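Local coordinates for FMN Adenylyltransferase (PDB 3FWK), which catalyses the transfer of the adenylyl group of ATP to FMN, the step that yields FAD in flavin cofactor biosynthesis, at residues A[61-66]-A[107-111]; A[147-152]-A[187-191]; A[223-227]-A[299-304]; A[235-241]-A[284-290]. All blocks are in the same frame, centred on the assembly; numbering follows the deposited sequence.

Interaction 1 of 4, residues A[61-66]-A[107-111]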
loop_
_atom_site.group_PDB
_atom_site.type_symbol
_atom_site.label_atom_id
_atom_site.label_comp_id
_atom_site.label_asym_id
_atom_site.label_seq_id
_atom_site.Cartn_x
_atom_site.Cartn_y
_atom_site.Cartn_z
ATOM N N ILE A 61 7.351 0.847 17.503
ATOM C CA ILE A 61 7.042 1.163 16.120
ATOM C C ILE A 61 5.544 0.982 15.865
ATOM O O ILE A 61 4.975 -0.079 16.190
ATOM C CB ILE A 61 7.797 0.244 15.144
ATOM C CG1 ILE A 61 9.313 0.376 15.326
ATOM C CG2 ILE A 61 7.396 0.564 13.670
ATOM C CD1 ILE A 61 10.113 -0.488 14.376
ATOM N N SER A 62 4.916 1.974 15.244
ATOM C CA SER A 62 3.572 1.790 14.697
ATOM C C SER A 62 3.630 1.910 13.173
ATOM O O SER A 62 4.530 2.531 12.629
ATOM C CB SER A 62 2.607 2.804 15.288
ATOM O OG SER A 62 2.160 2.394 16.572
ATOM N N PHE A 63 2.682 1.274 12.506
ATOM C CA PHE A 63 2.653 1.248 11.069
ATOM C C PHE A 63 1.506 2.125 10.578
ATOM O O PHE A 63 0.354 1.857 10.925
ATOM C CB PHE A 63 2.508 -0.214 10.595
ATOM C CG PHE A 63 2.691 -0.382 9.122
ATOM C CD1 PHE A 63 3.854 -1.009 8.632
ATOM C CD2 PHE A 63 1.757 0.096 8.216
ATOM C CE1 PHE A 63 4.081 -1.148 7.283
ATOM C CE2 PHE A 63 1.973 -0.034 6.834
ATOM C CZ PHE A 63 3.133 -0.666 6.364
ATOM N N SER A 64 1.785 3.149 9.756
ATOM C CA SER A 64 0.718 3.967 9.196
ATOM C C SER A 64 0.172 3.332 7.932
ATOM O O SER A 64 0.890 3.210 6.947
ATOM C CB SER A 64 1.218 5.398 8.932
ATOM O OG SER A 64 0.108 6.176 8.484
ATOM N N TYR A 65 -1.081 2.920 7.955
ATOM C CA TYR A 65 -1.683 2.148 6.880
ATOM C C TYR A 65 -2.959 2.768 6.400
ATOM O O TYR A 65 -3.903 2.933 7.187
ATOM C CB TYR A 65 -1.972 0.721 7.377
ATOM C CG TYR A 65 -2.584 -0.212 6.356
ATOM C CD1 TYR A 65 -1.835 -0.759 5.325
ATOM C CD2 TYR A 65 -3.941 -0.613 6.502
ATOM C CE1 TYR A 65 -2.415 -1.588 4.387
ATOM C CE2 TYR A 65 -4.506 -1.488 5.616
ATOM C CZ TYR A 65 -3.749 -1.954 4.553
ATOM O OH TYR A 65 -4.274 -2.856 3.655
ATOM N N ASN A 66 -3.038 3.073 5.106
ATOM C CA ASN A 66 -4.230 3.741 4.568
ATOM C C ASN A 66 -4.925 2.943 3.487
ATOM O O ASN A 66 -5.779 3.501 2.768
ATOM C CB ASN A 66 -3.889 5.136 4.061
ATOM C CG ASN A 66 -2.901 5.109 2.882
ATOM O OD1 ASN A 66 -2.767 4.100 2.180
ATOM N ND2 ASN A 66 -2.183 6.218 2.672
ATOM N N LEU A 107 -0.628 -6.415 15.103
ATOM C CA LEU A 107 0.375 -5.366 14.767
ATOM C C LEU A 107 -0.069 -3.835 14.997
ATOM O O LEU A 107 -1.040 -3.443 14.373
ATOM C CB LEU A 107 0.746 -5.586 13.298
ATOM C CG LEU A 107 1.999 -4.920 12.701
ATOM C CD1 LEU A 107 1.956 -3.417 12.506
ATOM C CD2 LEU A 107 3.281 -5.388 13.333
ATOM N N PRO A 108 0.642 -2.969 15.837
ATOM C CA PRO A 108 0.059 -1.652 16.013
ATOM C C PRO A 108 0.049 -0.856 14.722
ATOM O O PRO A 108 1.097 -0.649 14.103
ATOM C CB PRO A 108 0.934 -1.009 17.102
ATOM C CG PRO A 108 1.589 -2.157 17.800
ATOM C CD PRO A 108 1.811 -3.175 16.727
ATOM N N THR A 109 -1.137 -0.422 14.336
ATOM C CA THR A 109 -1.385 0.186 13.036
ATOM C C THR A 109 -2.175 1.457 13.261
ATOM O O THR A 109 -3.027 1.483 14.161
ATOM C CB THR A 109 -2.100 -0.812 12.089
ATOM O OG1 THR A 109 -1.315 -1.993 11.980
ATOM C CG2 THR A 109 -2.351 -0.296 10.736
ATOM N N VAL A 110 -1.914 2.490 12.484
ATOM C CA VAL A 110 -2.655 3.734 12.569
ATOM C C VAL A 110 -3.143 4.124 11.190
ATOM O O VAL A 110 -2.357 4.113 10.220
ATOM C CB VAL A 110 -1.822 4.877 13.231
ATOM C CG1 VAL A 110 -0.407 4.997 12.641
ATOM C CG2 VAL A 110 -2.548 6.209 13.216
ATOM N N PHE A 111 -4.424 4.499 11.099
ATOM C CA PHE A 111 -5.033 5.015 9.881
ATOM C C PHE A 111 -5.582 6.407 10.211
ATOM O O PHE A 111 -6.423 6.559 11.080
ATOM C CB PHE A 111 -6.138 4.069 9.418
ATOM C CG PHE A 111 -7.000 4.614 8.308
ATOM C CD1 PHE A 111 -6.454 5.284 7.201
ATOM C CD2 PHE A 111 -8.389 4.509 8.408
ATOM C CE1 PHE A 111 -7.281 5.806 6.204
ATOM C CE2 PHE A 111 -9.220 5.024 7.428
ATOM C CZ PHE A 111 -8.670 5.653 6.321
HETATM O O HOH W 1 3.721 -1.744 14.484
HETATM O O HOH W 2 -2.847 6.473 7.696
#
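Phe63 and Thr109 face one another as a parallel bridge, and their side chains project to the same face of the sheet, with Leu107 and Tyr65 beside them. In the conformer described, CD1 of Leu107 rests against Phe63 CB at 3.8 Å. An anti chi1 of -171° carries the Phe63 ring away from 107-111 toward helix 69-86, leaving CB to meet Leu107. Thr109 divides its branches: the methyl CG2 meets Tyr65 CB at 3.5 Å, while OG1 turns back to donate to the carbonyl of Leu107, reaching that oxygen from above the carbonyl plane. On the other face Ser64 and Val110 form the second bridge, and Val110 CG1 lies 3.8 Å from Ser64 CA. Between the two faces, three backbone bonds run in parallel-strand fashion: Phe63 N to Pro108 O, Val110 N to Phe63 O (2.8 Å) and Tyr65 N to Val110 O. A water donates to both Ile61 O and Pro108 O, closing the end of the pair where 61-64 begins. At the opposite end the Phe111 ring lies obliquely against Asn66 CA. These are adjacent inner strands of the Rossmann-like sheet: 163-165 pairs with the far edge of 61-64, and 134-138 with that of 107-111. Helix 69-86 covers Phe63 and Tyr65, whose OH bonds Thr128 of helix 119-131; from helix 147-157, Phe151 packs on Ser64 and Val110, and Phe154 on Val110 and Ser62.

Interaction 2 of 4, residues A[147-152]-A[187-191]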
loop_
_atom_site.group_PDB
_atom_site.type_symbol
_atom_site.label_atom_id
_atom_site.label_comp_id
_atom_site.label_asym_id
_atom_site.label_seq_id
_atom_site.Cartn_x
_atom_site.Cartn_y
_atom_site.Cartn_z
ATOM N N MET A 147 -3.371 16.362 9.597
ATOM C CA MET A 147 -2.686 15.103 9.854
ATOM C C MET A 147 -1.792 15.214 11.078
ATOM O O MET A 147 -1.750 14.303 11.899
ATOM C CB MET A 147 -1.875 14.710 8.633
ATOM C CG MET A 147 -1.170 13.397 8.809
ATOM S SD MET A 147 -0.462 12.718 7.323
ATOM C CE MET A 147 -1.886 11.791 6.758
ATOM N N ALA A 148 -1.069 16.333 11.200
ATOM C CA ALA A 148 -0.193 16.534 12.355
ATOM C C ALA A 148 -1.005 16.460 13.637
ATOM O O ALA A 148 -0.618 15.812 14.606
ATOM C CB ALA A 148 0.533 17.889 12.248
ATOM N N GLU A 149 -2.168 17.112 13.622
ATOM C CA GLU A 149 -3.039 17.125 14.808
ATOM C C GLU A 149 -3.561 15.720 15.134
ATOM O O GLU A 149 -3.615 15.298 16.292
ATOM C CB GLU A 149 -4.214 18.115 14.618
ATOM C CG GLU A 149 -3.761 19.593 14.691
ATOM C CD GLU A 149 -4.796 20.574 14.205
ATOM O OE1 GLU A 149 -5.705 20.254 13.415
ATOM O OE2 GLU A 149 -4.677 21.753 14.598
ATOM N N ALA A 150 -3.962 14.974 14.104
ATOM C CA ALA A 150 -4.443 13.609 14.325
ATOM C C ALA A 150 -3.333 12.740 14.920
ATOM O O ALA A 150 -3.584 11.894 15.793
ATOM C CB ALA A 150 -4.956 13.003 12.999
ATOM N N PHE A 151 -2.097 12.934 14.467
ATOM C CA PHE A 151 -0.971 12.159 14.988
ATOM C C PHE A 151 -0.617 12.606 16.404
ATOM O O PHE A 151 -0.156 11.795 17.197
ATOM C CB PHE A 151 0.237 12.211 14.043
ATOM C CG PHE A 151 0.251 11.110 13.042
ATOM C CD1 PHE A 151 0.533 9.810 13.418
ATOM C CD2 PHE A 151 0.009 11.380 11.715
ATOM C CE1 PHE A 151 0.588 8.769 12.450
ATOM C CE2 PHE A 151 0.026 10.357 10.750
ATOM C CZ PHE A 151 0.311 9.065 11.117
ATOM N N GLU A 152 -0.840 13.872 16.741
ATOM C CA GLU A 152 -0.618 14.302 18.134
ATOM C C GLU A 152 -1.555 13.566 19.075
ATOM O O GLU A 152 -1.143 13.100 20.147
ATOM C CB GLU A 152 -0.795 15.812 18.255
ATOM C CG GLU A 152 -0.669 16.311 19.683
ATOM C CD GLU A 152 0.653 15.915 20.327
ATOM O OE1 GLU A 152 1.715 16.057 19.660
ATOM O OE2 GLU A 152 0.614 15.452 21.502
ATOM N N ASN A 187 5.860 20.541 13.861
ATOM C CA ASN A 187 4.458 20.609 14.306
ATOM C C ASN A 187 3.795 19.258 14.428
ATOM O O ASN A 187 2.607 19.181 14.642
ATOM C CB ASN A 187 3.646 21.558 13.431
ATOM C CG ASN A 187 3.407 21.019 12.065
ATOM O OD1 ASN A 187 4.163 20.177 11.565
ATOM N ND2 ASN A 187 2.371 21.508 11.418
ATOM N N TRP A 188 4.581 18.186 14.301
ATOM C CA TRP A 188 4.096 16.835 14.577
ATOM C C TRP A 188 4.499 16.418 15.983
ATOM O O TRP A 188 5.440 16.997 16.546
ATOM C CB TRP A 188 4.775 15.891 13.589
ATOM C CG TRP A 188 4.089 15.851 12.272
ATOM C CD1 TRP A 188 3.860 16.901 11.426
ATOM C CD2 TRP A 188 3.601 14.700 11.627
ATOM N NE1 TRP A 188 3.207 16.471 10.289
ATOM C CE2 TRP A 188 3.054 15.123 10.381
ATOM C CE3 TRP A 188 3.559 13.363 11.972
ATOM C CZ2 TRP A 188 2.456 14.226 9.482
ATOM C CZ3 TRP A 188 2.948 12.459 11.072
ATOM C CH2 TRP A 188 2.431 12.906 9.836
ATOM N N PRO A 189 3.910 15.335 16.498
ATOM C CA PRO A 189 4.535 14.658 17.610
ATOM C C PRO A 189 5.952 14.245 17.204
ATOM O O PRO A 189 6.247 14.041 16.015
ATOM C CB PRO A 189 3.654 13.430 17.821
ATOM C CG PRO A 189 2.996 13.209 16.499
ATOM C CD PRO A 189 2.729 14.592 15.986
ATOM N N ASP A 190 6.811 14.074 18.192
ATOM C CA ASP A 190 8.209 13.767 17.960
ATOM C C ASP A 190 8.374 12.275 17.770
ATOM O O ASP A 190 8.289 11.518 18.735
ATOM C CB ASP A 190 8.972 14.256 19.203
ATOM C CG ASP A 190 10.435 13.933 19.142
ATOM O OD1 ASP A 190 10.922 13.479 18.084
ATOM O OD2 ASP A 190 11.101 14.134 20.179
ATOM N N PHE A 191 8.585 11.834 16.531
ATOM C CA PHE A 191 8.954 10.462 16.281
ATOM C C PHE A 191 9.887 10.417 15.075
ATOM O O PHE A 191 10.026 11.409 14.354
ATOM C CB PHE A 191 7.715 9.510 16.195
ATOM C CG PHE A 191 6.690 9.860 15.125
ATOM C CD1 PHE A 191 5.469 10.488 15.436
ATOM C CD2 PHE A 191 6.888 9.414 13.813
ATOM C CE1 PHE A 191 4.529 10.771 14.402
ATOM C CE2 PHE A 191 5.956 9.685 12.799
ATOM C CZ PHE A 191 4.778 10.370 13.099
HETATM O O HOH W 3 1.960 18.129 17.637
#
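Trp188 and Phe151 carry the aromatic part of this contact. The planes of the phenyl ring and the six-membered indole ring are 25° apart and displaced, centroids 4.8 Å from each other, with little of one ring above the other. Phe191 extends the cluster from the loop side, its ring meeting that of Phe151 obliquely at a centroid separation of 5.8 Å. A CH-pi contact adds to it: the Ala148 methyl sits over the face of the five-membered indole ring, CB being 3.8 Å from its centroid. Met147 makes a Met-aromatic contact at the other end of the indole. Its anti chi1 and chi2 (-178° and 169°) extend CG and SD alongside the six-membered ring, the sulfur approaching obliquely. Aliphatic packing falls to Pro189, whose CG meets Phe151 CB at 3.8 Å and whose CD approaches the backbone N of Glu152. Glu152 runs past this proline in the opposite direction, bringing OE1 to 3.7 Å from Pro189 CB. On the polar side, a water lies within bonding distance of Glu152 OE1 and Asn187 O, though it cannot serve every acceptor around it. The contact thus seats the loop between strands 181-183 and 192-194 on the first turns of helix 147-157. Phe151 and Phe191 both continue onto Ile164 of strand 163-165, tying loop and helix to the central sheet, and Leu155 farther along the helix touches Pro189 and Phe191.

Interaction 3 of 4, residues A[223-227]-A[299-304]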
loop_
_atom_site.group_PDB
_atom_site.type_symbol
_atom_site.label_atom_id
_atom_site.label_comp_id
_atom_site.label_asym_id
_atom_site.label_seq_id
_atom_site.Cartn_x
_atom_site.Cartn_y
_atom_site.Cartn_z
ATOM N N GLY A 223 -9.989 1.076 -12.877
ATOM C CA GLY A 223 -9.295 2.140 -13.632
ATOM C C GLY A 223 -8.726 3.242 -12.771
ATOM O O GLY A 223 -8.092 4.159 -13.301
ATOM N N PHE A 224 -8.931 3.189 -11.454
ATOM C CA PHE A 224 -8.274 4.151 -10.579
ATOM C C PHE A 224 -6.801 3.807 -10.482
ATOM O O PHE A 224 -6.427 2.624 -10.385
ATOM C CB PHE A 224 -8.914 4.109 -9.183
ATOM C CG PHE A 224 -10.301 4.654 -9.177
ATOM C CD1 PHE A 224 -10.512 6.011 -8.994
ATOM C CD2 PHE A 224 -11.420 3.843 -9.362
ATOM C CE1 PHE A 224 -11.806 6.513 -8.955
ATOM C CE2 PHE A 224 -12.696 4.346 -9.382
ATOM C CZ PHE A 224 -12.898 5.683 -9.150
ATOM N N THR A 225 -5.956 4.848 -10.470
ATOM C CA THR A 225 -4.537 4.670 -10.216
ATOM C C THR A 225 -4.069 5.332 -8.944
ATOM O O THR A 225 -2.967 5.063 -8.484
ATOM C CB THR A 225 -3.706 5.204 -11.406
ATOM O OG1 THR A 225 -4.022 6.584 -11.636
ATOM C CG2 THR A 225 -3.998 4.407 -12.661
ATOM N N SER A 226 -4.889 6.205 -8.382
ATOM C CA SER A 226 -4.549 6.870 -7.138
ATOM C C SER A 226 -5.793 7.258 -6.410
ATOM O O SER A 226 -6.603 8.034 -6.971
ATOM C CB SER A 226 -3.791 8.201 -7.419
ATOM O OG SER A 226 -3.489 8.924 -6.245
ATOM N N LEU A 227 -5.921 6.772 -5.167
ATOM C CA LEU A 227 -7.159 6.894 -4.416
ATOM C C LEU A 227 -7.062 8.151 -3.566
ATOM O O LEU A 227 -6.545 8.156 -2.465
ATOM C CB LEU A 227 -7.392 5.645 -3.572
ATOM C CG LEU A 227 -7.442 4.353 -4.410
ATOM C CD1 LEU A 227 -7.623 3.140 -3.489
ATOM C CD2 LEU A 227 -8.483 4.372 -5.522
ATOM N N LEU A 299 1.798 10.391 -14.217
ATOM C CA LEU A 299 0.371 10.405 -14.522
ATOM C C LEU A 299 -0.469 9.702 -13.466
ATOM O O LEU A 299 -1.690 9.574 -13.618
ATOM C CB LEU A 299 0.132 9.745 -15.867
ATOM C CG LEU A 299 0.856 10.382 -17.060
ATOM C CD1 LEU A 299 0.579 9.552 -18.306
ATOM C CD2 LEU A 299 0.452 11.824 -17.265
ATOM N N GLU A 300 0.147 9.310 -12.357
ATOM C CA GLU A 300 -0.538 8.564 -11.329
ATOM C C GLU A 300 -1.770 9.279 -10.767
ATOM O O GLU A 300 -2.769 8.626 -10.456
ATOM C CB GLU A 300 0.457 8.209 -10.219
ATOM C CG GLU A 300 -0.086 7.280 -9.152
ATOM C CD GLU A 300 0.981 6.790 -8.191
ATOM O OE1 GLU A 300 2.180 6.974 -8.467
ATOM O OE2 GLU A 300 0.616 6.206 -7.153
ATOM N N ARG A 301 -1.693 10.604 -10.647
ATOM C CA ARG A 301 -2.763 11.412 -10.103
ATOM C C ARG A 301 -3.518 12.173 -11.185
ATOM O O ARG A 301 -4.213 13.130 -10.874
ATOM C CB ARG A 301 -2.205 12.328 -9.013
ATOM C CG ARG A 301 -1.707 11.510 -7.841
ATOM C CD ARG A 301 -0.923 12.292 -6.803
ATOM N NE ARG A 301 -0.813 11.540 -5.526
ATOM C CZ ARG A 301 0.059 10.550 -5.237
ATOM N NH1 ARG A 301 0.024 9.986 -4.033
ATOM N NH2 ARG A 301 0.959 10.115 -6.114
ATOM N N ALA A 302 -3.497 11.680 -12.421
ATOM C CA ALA A 302 -4.224 12.338 -13.528
ATOM C C ALA A 302 -5.751 12.235 -13.449
ATOM O O ALA A 302 -6.434 13.049 -14.064
ATOM C CB ALA A 302 -3.767 11.816 -14.835
ATOM N N GLY A 303 -6.266 11.237 -12.757
ATOM C CA GLY A 303 -7.734 10.972 -12.620
ATOM C C GLY A 303 -8.324 11.876 -11.572
ATOM O O GLY A 303 -8.416 11.452 -10.435
ATOM N N ARG A 304 -8.658 13.136 -11.943
ATOM C CA ARG A 304 -9.099 14.266 -11.039
ATOM C C ARG A 304 -10.004 15.378 -11.625
ATOM O O ARG A 304 -9.637 16.136 -12.559
ATOM C CB ARG A 304 -7.955 15.081 -10.411
ATOM C CG ARG A 304 -6.893 14.326 -9.589
ATOM C CD ARG A 304 -7.479 13.582 -8.430
ATOM N NE ARG A 304 -6.498 13.023 -7.485
ATOM C CZ ARG A 304 -6.067 11.749 -7.440
ATOM N NH1 ARG A 304 -6.416 10.810 -8.380
ATOM N NH2 ARG A 304 -5.235 11.419 -6.437
HETATM O O HOH W 4 -1.278 7.745 -5.320
#
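A chi1 of 57° sets Thr225 OG1 between its own backbone N and carbonyl carbon, from where it donates to Glu300 O at 2.7 Å. In the next residue the hydroxyl of Ser226 lies anti to the backbone N (chi1 177°) and points at two arginines. Arg304, bent at chi2 (-59°), turns its guanidinium back to present NH2 to Ser226 OG at 3.1 Å, with the acceptor close to the guanidinium plane. NH1 of the same group donates in a nearly straight bond to Gly303 O and only weakly to Ser226 O. In the conformers described, the bonds to Gly303 O and Ser226 OG together hold the Arg304 guanidinium in orientation. Ser226 OG also lies over one guanidinium face of Arg301, offset toward the rim, and 3.5 Å from Arg301 CG; NH2 of Arg301 goes on to a salt bridge with Asp172. A water joins Ser226 OG to Glu300 OE2. That carboxylate is gripped by Lys69, at the start of helix 69-86, and Arg169. Asn236 supplies a further anchor, its ND2 bonding both Thr225 OG1 and Leu299 O. Thr225 OG1 thus holds a type I beta turn, Leu299 to Ala302, and Ser226 OG the guanidinium of Arg304, which follows an inverse gamma turn centred on Gly303.

Interaction 4 of 4, residues A[235-241]-A[284-290]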
loop_
_atom_site.group_PDB
_atom_site.type_symbol
_atom_site.label_atom_id
_atom_site.label_comp_id
_atom_site.label_asym_id
_atom_site.label_seq_id
_atom_site.Cartn_x
_atom_site.Cartn_y
_atom_site.Cartn_z
ATOM N N PRO A 235 -11.497 7.598 -12.298
ATOM C CA PRO A 235 -10.625 6.652 -12.994
ATOM C C PRO A 235 -9.698 7.433 -13.930
ATOM O O PRO A 235 -10.025 8.511 -14.404
ATOM C CB PRO A 235 -11.625 5.764 -13.771
ATOM C CG PRO A 235 -12.908 5.864 -12.988
ATOM C CD PRO A 235 -12.929 7.310 -12.524
ATOM N N ASN A 236 -8.506 6.896 -14.177
ATOM C CA ASN A 236 -7.500 7.667 -14.867
ATOM C C ASN A 236 -7.845 7.821 -16.344
ATOM O O ASN A 236 -8.028 6.829 -17.028
ATOM C CB ASN A 236 -6.153 6.969 -14.682
ATOM C CG ASN A 236 -4.981 7.845 -15.079
ATOM O OD1 ASN A 236 -4.958 8.410 -16.164
ATOM N ND2 ASN A 236 -3.997 7.953 -14.198
ATOM N N PRO A 237 -7.892 9.069 -16.864
ATOM C CA PRO A 237 -8.340 9.234 -18.257
ATOM C C PRO A 237 -7.368 8.631 -19.241
ATOM O O PRO A 237 -7.764 8.285 -20.358
ATOM C CB PRO A 237 -8.433 10.774 -18.415
ATOM C CG PRO A 237 -7.429 11.319 -17.380
ATOM C CD PRO A 237 -7.626 10.350 -16.194
ATOM N N HIS A 238 -6.101 8.450 -18.859
ATOM C CA HIS A 238 -5.126 7.767 -19.732
ATOM C C HIS A 238 -5.440 6.288 -19.899
ATOM O O HIS A 238 -4.871 5.650 -20.790
ATOM C CB HIS A 238 -3.710 7.967 -19.200
ATOM C CG HIS A 238 -3.298 9.396 -19.183
ATOM N ND1 HIS A 238 -2.804 10.043 -20.300
ATOM C CD2 HIS A 238 -3.387 10.334 -18.210
ATOM C CE1 HIS A 238 -2.578 11.314 -19.997
ATOM N NE2 HIS A 238 -2.935 11.520 -18.743
ATOM N N LEU A 239 -6.319 5.745 -19.049
ATOM C CA LEU A 239 -6.751 4.349 -19.115
ATOM C C LEU A 239 -8.122 4.162 -19.725
ATOM O O LEU A 239 -8.636 3.044 -19.750
ATOM C CB LEU A 239 -6.703 3.712 -17.715
ATOM C CG LEU A 239 -5.309 3.780 -17.057
ATOM C CD1 LEU A 239 -5.346 3.067 -15.746
ATOM C CD2 LEU A 239 -4.208 3.190 -17.969
ATOM N N ARG A 240 -8.726 5.241 -20.252
ATOM C CA ARG A 240 -10.047 5.087 -20.819
ATOM C C ARG A 240 -9.978 4.284 -22.091
ATOM O O ARG A 240 -9.122 4.539 -22.948
ATOM C CB ARG A 240 -10.664 6.479 -21.067
ATOM C CG ARG A 240 -12.155 6.416 -21.412
ATOM C CD ARG A 240 -12.745 7.799 -21.651
ATOM N NE ARG A 240 -12.141 8.407 -22.835
ATOM C CZ ARG A 240 -12.560 8.192 -24.087
ATOM N NH1 ARG A 240 -13.615 7.412 -24.333
ATOM N NH2 ARG A 240 -11.920 8.768 -25.098
ATOM N N LYS A 241 -10.887 3.337 -22.253
ATOM C CA LYS A 241 -10.945 2.546 -23.472
ATOM C C LYS A 241 -11.624 3.338 -24.531
ATOM O O LYS A 241 -12.677 3.915 -24.351
ATOM C CB LYS A 241 -11.715 1.258 -23.234
ATOM C CG LYS A 241 -11.000 0.357 -22.260
ATOM C CD LYS A 241 -11.708 -0.991 -22.132
ATOM C CE LYS A 241 -11.096 -1.884 -21.073
ATOM N NZ LYS A 241 -12.059 -3.049 -20.836
ATOM N N LEU A 284 -20.448 6.905 -15.169
ATOM C CA LEU A 284 -19.537 7.534 -16.136
ATOM C C LEU A 284 -19.825 7.124 -17.563
ATOM O O LEU A 284 -19.436 7.847 -18.501
ATOM C CB LEU A 284 -18.094 7.185 -15.800
ATOM C CG LEU A 284 -17.587 7.650 -14.435
ATOM C CD1 LEU A 284 -16.191 7.044 -14.164
ATOM C CD2 LEU A 284 -17.510 9.176 -14.377
ATOM N N HIS A 285 -20.460 5.961 -17.760
ATOM C CA HIS A 285 -20.750 5.428 -19.123
ATOM C C HIS A 285 -19.453 5.304 -19.940
ATOM O O HIS A 285 -19.422 5.590 -21.143
ATOM C CB HIS A 285 -21.803 6.289 -19.865
ATOM C CG HIS A 285 -23.049 6.575 -19.072
ATOM N ND1 HIS A 285 -23.657 5.641 -18.261
ATOM C CD2 HIS A 285 -23.816 7.691 -18.995
ATOM C CE1 HIS A 285 -24.745 6.170 -17.715
ATOM N NE2 HIS A 285 -24.855 7.416 -18.133
ATOM N N GLU A 286 -18.377 4.890 -19.290
ATOM C CA GLU A 286 -17.080 4.712 -19.953
ATOM C C GLU A 286 -16.419 3.533 -19.314
ATOM O O GLU A 286 -16.704 3.231 -18.157
ATOM C CB GLU A 286 -16.171 5.923 -19.769
ATOM C CG GLU A 286 -16.641 7.205 -20.411
ATOM C CD GLU A 286 -16.600 7.220 -21.947
ATOM O OE1 GLU A 286 -15.912 6.380 -22.588
ATOM O OE2 GLU A 286 -17.247 8.127 -22.535
ATOM N N ASP A 287 -15.519 2.877 -20.043
ATOM C CA ASP A 287 -14.817 1.778 -19.434
ATOM C C ASP A 287 -13.328 2.061 -19.434
ATOM O O ASP A 287 -12.844 2.860 -20.257
ATOM C CB ASP A 287 -15.114 0.476 -20.170
ATOM C CG ASP A 287 -14.775 -0.767 -19.346
ATOM O OD1 ASP A 287 -14.832 -0.750 -18.110
ATOM O OD2 ASP A 287 -14.478 -1.798 -19.964
ATOM N N TYR A 288 -12.628 1.450 -18.490
ATOM C CA TYR A 288 -11.213 1.725 -18.270
ATOM C C TYR A 288 -10.435 0.465 -18.127
ATOM O O TYR A 288 -10.940 -0.497 -17.572
ATOM C CB TYR A 288 -11.029 2.542 -16.964
ATOM C CG TYR A 288 -11.650 3.926 -17.023
ATOM C CD1 TYR A 288 -10.874 5.043 -17.351
ATOM C CD2 TYR A 288 -13.027 4.098 -16.835
ATOM C CE1 TYR A 288 -11.452 6.298 -17.480
ATOM C CE2 TYR A 288 -13.612 5.340 -16.946
ATOM C CZ TYR A 288 -12.826 6.432 -17.297
ATOM O OH TYR A 288 -13.388 7.680 -17.437
ATOM N N TYR A 289 -9.197 0.464 -18.610
ATOM C CA TYR A 289 -8.261 -0.577 -18.207
ATOM C C TYR A 289 -8.015 -0.478 -16.704
ATOM O O TYR A 289 -8.091 0.621 -16.126
ATOM C CB TYR A 289 -6.912 -0.351 -18.885
ATOM C CG TYR A 289 -6.900 -0.577 -20.357
ATOM C CD1 TYR A 289 -6.622 -1.861 -20.876
ATOM C CD2 TYR A 289 -7.078 0.481 -21.253
ATOM C CE1 TYR A 289 -6.556 -2.074 -22.245
ATOM C CE2 TYR A 289 -7.005 0.267 -22.643
ATOM C CZ TYR A 289 -6.752 -1.013 -23.111
ATOM O OH TYR A 289 -6.661 -1.257 -24.476
ATOM N N PRO A 290 -7.680 -1.589 -16.042
ATOM C CA PRO A 290 -7.332 -1.482 -14.634
ATOM C C PRO A 290 -6.063 -0.678 -14.431
ATOM O O PRO A 290 -5.250 -0.488 -15.350
ATOM C CB PRO A 290 -7.161 -2.944 -14.163
ATOM C CG PRO A 290 -6.972 -3.715 -15.402
ATOM C CD PRO A 290 -7.635 -2.971 -16.547
HETATM O O HOH W 5 -14.902 3.821 -22.718
#
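Tyr288 lays one face of its ring beneath Pro235, whose CB stands almost exactly over the centre, 3.5 Å from the centroid, in a textbook CH-pi contact. The edge of the same ring meets Asn236 O, with CD1 at 3.4 Å, and Arg240 CB packs against Tyr288 CE1. Beyond the ring, Leu284 CD1 meets the CG-CD edge of Pro235 at 3.7 Å. Two salt bridges lie beside the aromatic rings. Arg240 NH1 meets Glu286 OE1 at 3.1 Å; the guanidinium and carboxylate planes stand 90° apart, and NH1 comes to OE1 from above the carboxylate plane. NH2 of this arginine pairs with Asp242. Lys241 lies alongside Asp287, pointing the same way, and its extended chain brings NZ to 2.9 Å from OD2, while its CG rests over a face of the Tyr289 ring. Main-chain bonds hold the backbones together: Lys241 N to Asp287 O, nearly straight at 176°, and Tyr289 N to Leu239 O. A water accepts from Asp287 N and lies near Glu286 OE1 and Lys241 O. The contact joins a loop between helices 202-212 and 253-257, which carries the Asx turn of Asn236, to the segment following helix 275-282; Tyr289 OH reaches Leu248 N in the loop before helix 253-257.

In the fold
Interactions 1 and 2 come first along the chain, in series, and share the Rossmann-like core: their centres are 14 Å apart, and Phe151 touches both Val110 and Ser64, so helix 147-157 carries the loop contact onto the sheet. Interactions 3 and 4 form a second pair beyond the chain's centre from interaction 1, built from loops, with centres 10 Å apart. Here 235-241 and 284-290 both fall between 223-227 and 299-304 in sequence, and Asn236 bonds the two contacts together. Interaction 4 is 37 Å from interaction 2, centre to centre. The C-terminal segments are thus fastened to loops following helix 202-212, and Glu300 links them to Lys69 at the start of helix 69-86, just beyond strand 61-64.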